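Local coordinates for protein putative cellulase CEL6 (Mycobacterium tuberculosis, PDB 1UP3) that probably hydrolyses beta-1,4-glucosidic bonds in cellulose as a family 6 endoglucanase, and binds a thio-linked cello-oligosaccharide analogue in its catalytic domain, at residues A[2-6]-A[153-157]; A[7-11]-A[67-72]; A[17-21]-A[279-283]. All coordinates share one frame; numbering follows the deposited sequence.

Contact 1: A[2-6]-A[153-157]. With SO4 (sulfate ion), chain D.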
loop_
_atom_site.group_PDB
_atom_site.type_symbol
_atom_site.label_atom_id
_atom_site.label_comp_id
_atom_site.label_asym_id
_atom_site.label_seq_id
_atom_site.Cartn_x
_atom_site.Cartn_y
_atom_site.Cartn_z
ATOM N N ALA A 2 19.436 7.139 8.198
ATOM C CA ALA A 2 18.489 6.989 9.323
ATOM C C ALA A 2 17.116 6.659 8.740
ATOM O O ALA A 2 16.919 6.729 7.513
ATOM C CB ALA A 2 18.432 8.271 10.148
ATOM N N ASN A 3 16.176 6.308 9.620
ATOM C CA ASN A 3 14.807 5.950 9.197
ATOM C C ASN A 3 14.089 7.221 8.756
ATOM O O ASN A 3 13.857 8.096 9.593
ATOM C CB ASN A 3 14.116 5.317 10.369
ATOM C CG ASN A 3 12.729 4.811 10.046
ATOM O OD1 ASN A 3 12.205 5.097 8.969
ATOM N ND2 ASN A 3 12.157 4.018 10.974
ATOM N N PRO A 4 13.736 7.351 7.477
ATOM C CA PRO A 4 13.050 8.554 6.988
ATOM C C PRO A 4 11.625 8.732 7.546
ATOM O O PRO A 4 11.011 9.784 7.407
ATOM C CB PRO A 4 13.017 8.334 5.461
ATOM C CG PRO A 4 13.015 6.864 5.280
ATOM C CD PRO A 4 13.882 6.331 6.404
ATOM N N LEU A 5 11.094 7.708 8.192
ATOM C CA LEU A 5 9.709 7.721 8.645
ATOM C C LEU A 5 9.573 8.095 10.116
ATOM O O LEU A 5 8.466 8.182 10.627
ATOM C CB LEU A 5 9.055 6.349 8.436
ATOM C CG LEU A 5 9.112 5.806 7.013
ATOM C CD1 LEU A 5 8.235 4.559 6.872
ATOM C CD2 LEU A 5 8.667 6.849 6.009
ATOM N N ALA A 6 10.703 8.282 10.808
ATOM C CA ALA A 6 10.679 8.579 12.230
ATOM C C ALA A 6 10.595 10.110 12.354
ATOM O O ALA A 6 10.813 10.822 11.399
ATOM C CB ALA A 6 11.905 8.001 12.904
ATOM N N ALA A 153 11.198 11.959 -0.746
ATOM C CA ALA A 153 10.269 10.846 -0.929
ATOM C C ALA A 153 10.943 9.566 -0.465
ATOM O O ALA A 153 12.028 9.236 -0.908
ATOM C CB ALA A 153 9.857 10.713 -2.353
ATOM N N ALA A 154 10.296 8.874 0.470
ATOM C CA ALA A 154 10.715 7.570 0.945
ATOM C C ALA A 154 9.930 6.559 0.146
ATOM O O ALA A 154 8.722 6.434 0.322
ATOM C CB ALA A 154 10.463 7.417 2.398
ATOM N N VAL A 155 10.612 5.869 -0.758
ATOM C CA VAL A 155 9.941 5.048 -1.786
ATOM C C VAL A 155 10.112 3.576 -1.450
ATOM O O VAL A 155 11.248 3.110 -1.259
ATOM C CB VAL A 155 10.477 5.362 -3.198
ATOM C CG1 VAL A 155 9.776 4.467 -4.254
ATOM C CG2 VAL A 155 10.290 6.841 -3.524
ATOM N N TYR A 156 8.991 2.862 -1.411
ATOM C CA TYR A 156 8.968 1.433 -1.080
ATOM C C TYR A 156 8.267 0.716 -2.225
ATOM O O TYR A 156 7.098 0.972 -2.517
ATOM C CB TYR A 156 8.241 1.152 0.249
ATOM C CG TYR A 156 8.911 1.806 1.440
ATOM C CD1 TYR A 156 8.564 3.092 1.824
ATOM C CD2 TYR A 156 9.906 1.162 2.170
ATOM C CE1 TYR A 156 9.168 3.729 2.879
ATOM C CE2 TYR A 156 10.534 1.827 3.240
ATOM C CZ TYR A 156 10.170 3.096 3.574
ATOM O OH TYR A 156 10.768 3.745 4.634
ATOM N N VAL A 157 8.980 -0.167 -2.906
ATOM C CA VAL A 157 8.410 -0.947 -4.007
ATOM C C VAL A 157 7.664 -2.143 -3.459
ATOM O O VAL A 157 8.175 -2.894 -2.628
ATOM C CB VAL A 157 9.550 -1.459 -4.937
ATOM C CG1 VAL A 157 8.971 -2.305 -6.024
ATOM C CG2 VAL A 157 10.349 -0.252 -5.458
HETATM S S SO4 D . 19.561 3.551 8.252
HETATM O O1 SO4 D . 19.522 4.209 6.944
HETATM O O2 SO4 D . 18.242 3.210 8.794
HETATM O O3 SO4 D . 20.175 4.472 9.220
HETATM O O4 SO4 D . 20.398 2.354 8.153
#

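Contact 2: A[7-11]-A[67-72]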
loop_
_atom_site.group_PDB
_atom_site.type_symbol
_atom_site.label_atom_id
_atom_site.label_comp_id
_atom_site.label_asym_id
_atom_site.label_seq_id
_atom_site.Cartn_x
_atom_site.Cartn_y
_atom_site.Cartn_z
ATOM N N GLY A 7 10.222 10.647 13.488
ATOM C CA GLY A 7 10.263 12.114 13.528
ATOM C C GLY A 7 9.014 12.911 13.173
ATOM O O GLY A 7 8.916 14.049 13.629
ATOM N N LYS A 8 8.040 12.372 12.428
ATOM C CA LYS A 8 6.703 12.969 12.565
ATOM C C LYS A 8 5.574 12.009 12.401
ATOM O O LYS A 8 5.759 10.935 11.818
ATOM C CB LYS A 8 6.541 14.166 11.663
ATOM C CG LYS A 8 6.662 13.853 10.253
ATOM C CD LYS A 8 6.898 15.134 9.432
ATOM C CE LYS A 8 7.325 14.812 8.036
ATOM N NZ LYS A 8 8.683 14.152 8.060
ATOM N N PRO A 9 4.407 12.354 12.921
ATOM C CA PRO A 9 3.309 11.417 12.825
ATOM C C PRO A 9 2.878 11.218 11.383
ATOM O O PRO A 9 3.090 12.090 10.554
ATOM C CB PRO A 9 2.193 12.057 13.646
ATOM C CG PRO A 9 2.510 13.504 13.663
ATOM C CD PRO A 9 4.024 13.606 13.613
ATOM N N PHE A 10 2.279 10.061 11.108
ATOM C CA PHE A 10 1.690 9.817 9.809
ATOM C C PHE A 10 0.374 10.604 9.690
ATOM O O PHE A 10 -0.384 10.764 10.654
ATOM C CB PHE A 10 1.485 8.314 9.585
ATOM C CG PHE A 10 2.773 7.531 9.627
ATOM C CD1 PHE A 10 3.723 7.718 8.659
ATOM C CD2 PHE A 10 3.026 6.642 10.665
ATOM C CE1 PHE A 10 4.920 7.030 8.681
ATOM C CE2 PHE A 10 4.258 5.956 10.719
ATOM C CZ PHE A 10 5.188 6.159 9.740
ATOM N N TYR A 11 0.100 11.081 8.483
ATOM C CA TYR A 11 -1.073 11.930 8.233
ATOM C C TYR A 11 -2.392 11.181 8.285
ATOM O O TYR A 11 -2.548 10.163 7.623
ATOM C CB TYR A 11 -0.913 12.569 6.874
ATOM C CG TYR A 11 -1.998 13.550 6.449
ATOM C CD1 TYR A 11 -2.343 14.626 7.232
ATOM C CD2 TYR A 11 -2.619 13.416 5.220
ATOM C CE1 TYR A 11 -3.329 15.548 6.799
ATOM C CE2 TYR A 11 -3.574 14.291 4.809
ATOM C CZ TYR A 11 -3.933 15.358 5.603
ATOM O OH TYR A 11 -4.915 16.232 5.163
ATOM N N ALA A 67 -0.184 19.954 8.430
ATOM C CA ALA A 67 -0.519 19.233 9.657
ATOM C C ALA A 67 0.694 18.721 10.424
ATOM O O ALA A 67 0.531 18.080 11.446
ATOM C CB ALA A 67 -1.462 18.069 9.328
ATOM N N GLY A 68 1.899 19.030 9.956
ATOM C CA GLY A 68 3.127 18.561 10.576
ATOM C C GLY A 68 3.299 17.058 10.505
ATOM O O GLY A 68 3.853 16.451 11.421
ATOM N N ALA A 69 2.848 16.469 9.397
ATOM C CA ALA A 69 2.720 15.027 9.287
ATOM C C ALA A 69 3.262 14.465 7.975
ATOM O O ALA A 69 3.331 15.181 6.961
ATOM C CB ALA A 69 1.244 14.609 9.422
ATOM N N MET A 70 3.603 13.168 7.983
ATOM C CA MET A 70 4.109 12.461 6.803
ATOM C C MET A 70 2.942 11.827 6.034
ATOM O O MET A 70 2.282 10.953 6.564
ATOM C CB MET A 70 5.095 11.352 7.220
ATOM C CG MET A 70 5.580 10.464 6.094
ATOM S SD MET A 70 6.501 11.263 4.837
ATOM C CE MET A 70 8.076 11.381 5.549
ATOM N N PRO A 71 2.727 12.255 4.789
ATOM C CA PRO A 71 1.690 11.630 3.960
ATOM C C PRO A 71 2.191 10.302 3.419
ATOM O O PRO A 71 3.360 10.182 3.097
ATOM C CB PRO A 71 1.488 12.640 2.841
ATOM C CG PRO A 71 2.780 13.240 2.683
ATOM C CD PRO A 71 3.434 13.315 4.048
ATOM N N VAL A 72 1.280 9.357 3.274
ATOM C CA VAL A 72 1.574 8.053 2.653
ATOM C C VAL A 72 0.639 7.910 1.468
ATOM O O VAL A 72 -0.607 8.028 1.617
ATOM C CB VAL A 72 1.364 6.871 3.623
ATOM C CG1 VAL A 72 1.803 5.598 2.981
ATOM C CG2 VAL A 72 2.103 7.098 4.984
#

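Contact 3: A[17-21]-A[279-283]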
loop_
_atom_site.group_PDB
_atom_site.type_symbol
_atom_site.label_atom_id
_atom_site.label_comp_id
_atom_site.label_asym_id
_atom_site.label_seq_id
_atom_site.Cartn_x
_atom_site.Cartn_y
_atom_site.Cartn_z
ATOM N N ALA A 17 -13.336 7.910 3.624
ATOM C CA ALA A 17 -14.658 7.327 3.770
ATOM C C ALA A 17 -14.931 6.932 5.222
ATOM O O ALA A 17 -16.064 7.067 5.690
ATOM C CB ALA A 17 -14.791 6.117 2.856
ATOM N N ALA A 18 -13.913 6.436 5.913
ATOM C CA ALA A 18 -14.040 6.081 7.321
ATOM C C ALA A 18 -14.414 7.299 8.171
ATOM O O ALA A 18 -15.213 7.190 9.076
ATOM C CB ALA A 18 -12.779 5.396 7.869
ATOM N N MET A 19 -13.788 8.448 7.909
ATOM C CA MET A 19 -14.075 9.663 8.658
ATOM C C MET A 19 -15.490 10.139 8.352
ATOM O O MET A 19 -16.211 10.536 9.253
ATOM C CB MET A 19 -13.025 10.760 8.358
ATOM C CG MET A 19 -13.230 12.002 9.168
ATOM S SD MET A 19 -12.867 11.743 10.903
ATOM C CE MET A 19 -11.143 11.714 10.894
ATOM N N VAL A 20 -15.890 10.059 7.098
ATOM C CA VAL A 20 -17.261 10.430 6.709
ATOM C C VAL A 20 -18.270 9.525 7.441
ATOM O O VAL A 20 -19.211 10.020 8.065
ATOM C CB VAL A 20 -17.436 10.372 5.205
ATOM C CG1 VAL A 20 -18.940 10.470 4.825
ATOM C CG2 VAL A 20 -16.653 11.502 4.569
ATOM N N ALA A 21 -18.030 8.210 7.446
ATOM C CA ALA A 21 -18.878 7.297 8.209
ATOM C C ALA A 21 -18.889 7.614 9.701
ATOM O O ALA A 21 -19.930 7.568 10.346
ATOM C CB ALA A 21 -18.494 5.839 7.961
ATOM N N ARG A 279 -14.651 -0.031 -2.437
ATOM C CA ARG A 279 -15.819 0.593 -1.857
ATOM C C ARG A 279 -15.777 0.402 -0.338
ATOM O O ARG A 279 -15.619 -0.704 0.166
ATOM C CB ARG A 279 -17.090 -0.060 -2.419
ATOM C CG ARG A 279 -18.328 0.125 -1.612
ATOM C CD ARG A 279 -19.181 1.350 -1.917
ATOM N NE ARG A 279 -18.835 2.115 -3.112
ATOM C CZ ARG A 279 -19.045 1.731 -4.371
ATOM N NH1 ARG A 279 -19.566 0.538 -4.642
ATOM N NH2 ARG A 279 -18.699 2.532 -5.373
ATOM N N PHE A 280 -15.944 1.499 0.394
ATOM C CA PHE A 280 -15.975 1.443 1.846
ATOM C C PHE A 280 -17.267 0.831 2.354
ATOM O O PHE A 280 -18.367 1.223 1.936
ATOM C CB PHE A 280 -15.820 2.846 2.458
ATOM C CG PHE A 280 -15.701 2.824 3.930
ATOM C CD1 PHE A 280 -14.490 2.542 4.553
ATOM C CD2 PHE A 280 -16.805 3.062 4.735
ATOM C CE1 PHE A 280 -14.378 2.512 5.941
ATOM C CE2 PHE A 280 -16.686 3.025 6.145
ATOM C CZ PHE A 280 -15.498 2.745 6.738
ATOM N N VAL A 281 -17.140 -0.088 3.292
ATOM C CA VAL A 281 -18.266 -0.778 3.901
ATOM C C VAL A 281 -18.141 -0.589 5.403
ATOM O O VAL A 281 -17.260 -1.187 6.050
ATOM C CB VAL A 281 -18.252 -2.286 3.578
ATOM C CG1 VAL A 281 -19.488 -2.978 4.143
ATOM C CG2 VAL A 281 -18.153 -2.497 2.102
ATOM N N SER A 282 -19.027 0.217 5.996
ATOM C CA SER A 282 -18.898 0.469 7.442
ATOM C C SER A 282 -18.852 -0.814 8.261
ATOM O O SER A 282 -18.102 -0.926 9.240
ATOM C CB SER A 282 -20.023 1.370 7.983
ATOM O OG SER A 282 -19.838 2.699 7.561
ATOM N N GLN A 283 -19.703 -1.787 7.934
ATOM C CA GLN A 283 -19.758 -3.048 8.653
ATOM C C GLN A 283 -18.411 -3.761 8.653
ATOM O O GLN A 283 -18.042 -4.370 9.634
ATOM C CB GLN A 283 -20.838 -3.979 8.060
ATOM C CG GLN A 283 -20.975 -5.282 8.833
ATOM C CD GLN A 283 -21.658 -5.050 10.127
ATOM O OE1 GLN A 283 -22.791 -4.555 10.133
ATOM N NE2 GLN A 283 -20.976 -5.318 11.251
#

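Contact 1: A[2-6]-A[153-157]
At the end of the family 6 beta/alpha barrel where strand 153-158 begins, Pro4 and Leu5 of the N-terminal loop pack against Ala154 and Tyr156, two residues two apart that share one face of the strand. Leu5 also touches strands 113-117 and 254-258. Both strand residues point toward the loop. Ala154, with a single methyl, lets the proline ring come close to the strand: Pro4 CG rests on Ala154 CB at 3.9 Å, and Leu5 CD2 reaches the same methyl at 4.1 Å. Tyr156 is long, and it reaches the loop from the opposite direction. With its CG beside the backbone N (chi1 -62°), the ring carries its hydroxyl to the isobutyl group of Leu5, where Tyr156 OH lies 3.5 Å from Leu5 CD1. The same branch approaches the ring obliquely, Leu5 CD1 standing 4.1 Å from Tyr156 CZ. Pro4 CG, at 3.9 Å from Tyr156 OH, adds a further carbon beside the phenol oxygen. Residues Asn3 to Ala6 form a type I turn, and Leu5 N donates to Asn3 OD1 (2.9 Å, N-H...O 161°) in an Asx turn, the donor standing above the amide carbonyl plane. Asparagine suits this place because its other amide atom, ND2, bonds to the carbonyl of Asp255. The first modelled residue, Ala2, makes weak hydrogen bonds through N to a sulfate, probably from the crystallisation liquor, that Arg183 also holds. Contact between loop and strand is by packing alone, with no hydrogen bond between the two segments. The buried phenol oxygen, although carbons of Pro4 and Leu5 lie against it, is satisfied by Asp255 OD2 on strand 254-258, and this aliphatic setting would probably strengthen that bond.

Contact 2: A[7-11]-A[67-72]
Met70 pairs with Phe10 as a backbone bridge, its N and O bonding to the residues on either side of Phe10. Met70 N donates to Pro9 O (2.8 Å, N-H...O 165°), approaching in the carbonyl plane, and Met70 O accepts from Tyr11 N at 2.9 Å, this time from above the plane. Phe10, between the two bonded residues, sends its CA-H toward the same Met70 O. Side chains fill the flanks. The phenyl ring presents CD1 to Met70 CB at 4.1 Å and, at an oblique angle, to Val72 CG2. Ala69 is small enough to set its methyl against the bridge, CB 3.3 Å from Pro9 O and close to Tyr11 CB. The Tyr11 ring, whose CG lies opposite the backbone N (chi1 -177°), swings out to Ala67 CB, 4.0 Å from CE1. Lys8 lays its aliphatic chain along the backbone of residues 68 to 70, CB 3.5 Å from Gly68 O, and bends at the end so that NZ nears the methyl of Met70. Further out, Tyr60 of helix 50-66 meets the Tyr11 ring edge to face, and Tyr11 OH is hydrogen-bonded to a polyether, probably from the crystallisation liquor. Gly68, whose positive phi ends that helix in a Schellman motif, turns the chain toward Ala69. The pair of bonds about Phe10 is the pattern of a single parallel beta bridge, laid at the alpha-to-beta connection that leads from helix 50-66 into strand 72-75.

Contact 3: A[17-21]-A[279-283]
Apolar contact with Phe280 dominates here, and it is made by three alanines of helix 17-24. Ala17 comes nearest the stem of the side chain, its CB 3.5 Å from Phe280 CB and almost as close to CG. Ala18 touches the far end, CB to Phe280 CE1 at 3.8 Å, while Ala21, one helical turn after Ala17, sets its CB obliquely at Phe280 CE2, also 3.8 Å away. A side chain of one carbon at each of these places lets the ring come right up to the helix backbone. The second kind of contact follows from that: the ring lies with one face against the peptide between Ala17 and Ala18. Ala17 C stands over the ring centre, and Ala18 N is displaced toward the rim. With chi1 -174°, Phe280 CG lies opposite the backbone N and beside the carbonyl carbon, which directs the ring at the helix. Polar side chains contribute little. Ser282 OG lies 3.4 Å from Ala21 CB, a van der Waals approach to a carbon. The main docking residue, Phe280, comes just before Val281, the N-cap of helix 282-291, and that C-terminal helix itself adds only Ser282. Leu32 of helix 30-36 touches both Phe280 and Ala21, and Val35 of that helix packs on Ala18.

Overall arrangement
Contacts 1 and 2, centres about 12 Å apart, touch and use consecutive parts of the N-terminal chain: 2-6 reaches strand 153-158, then 7-11 bridges to the approach of strand 72-75. Along the chain contact 2 is nested in the loop closed by contact 1, and contact 3 crosses both. Strand 113-117 lies between those two strands in the parallel sheet, and its Thr114 touches Leu5, Tyr156, Met70 and Val72. Contact 3 lies on the opposite side of the chain's centre from contact 1, their centres about 28 Å apart; those of contacts 2 and 3 are about 22 Å apart. The first 21 residues thus reach one barrel strand, the lead-in to another and the start of the C-terminal helix.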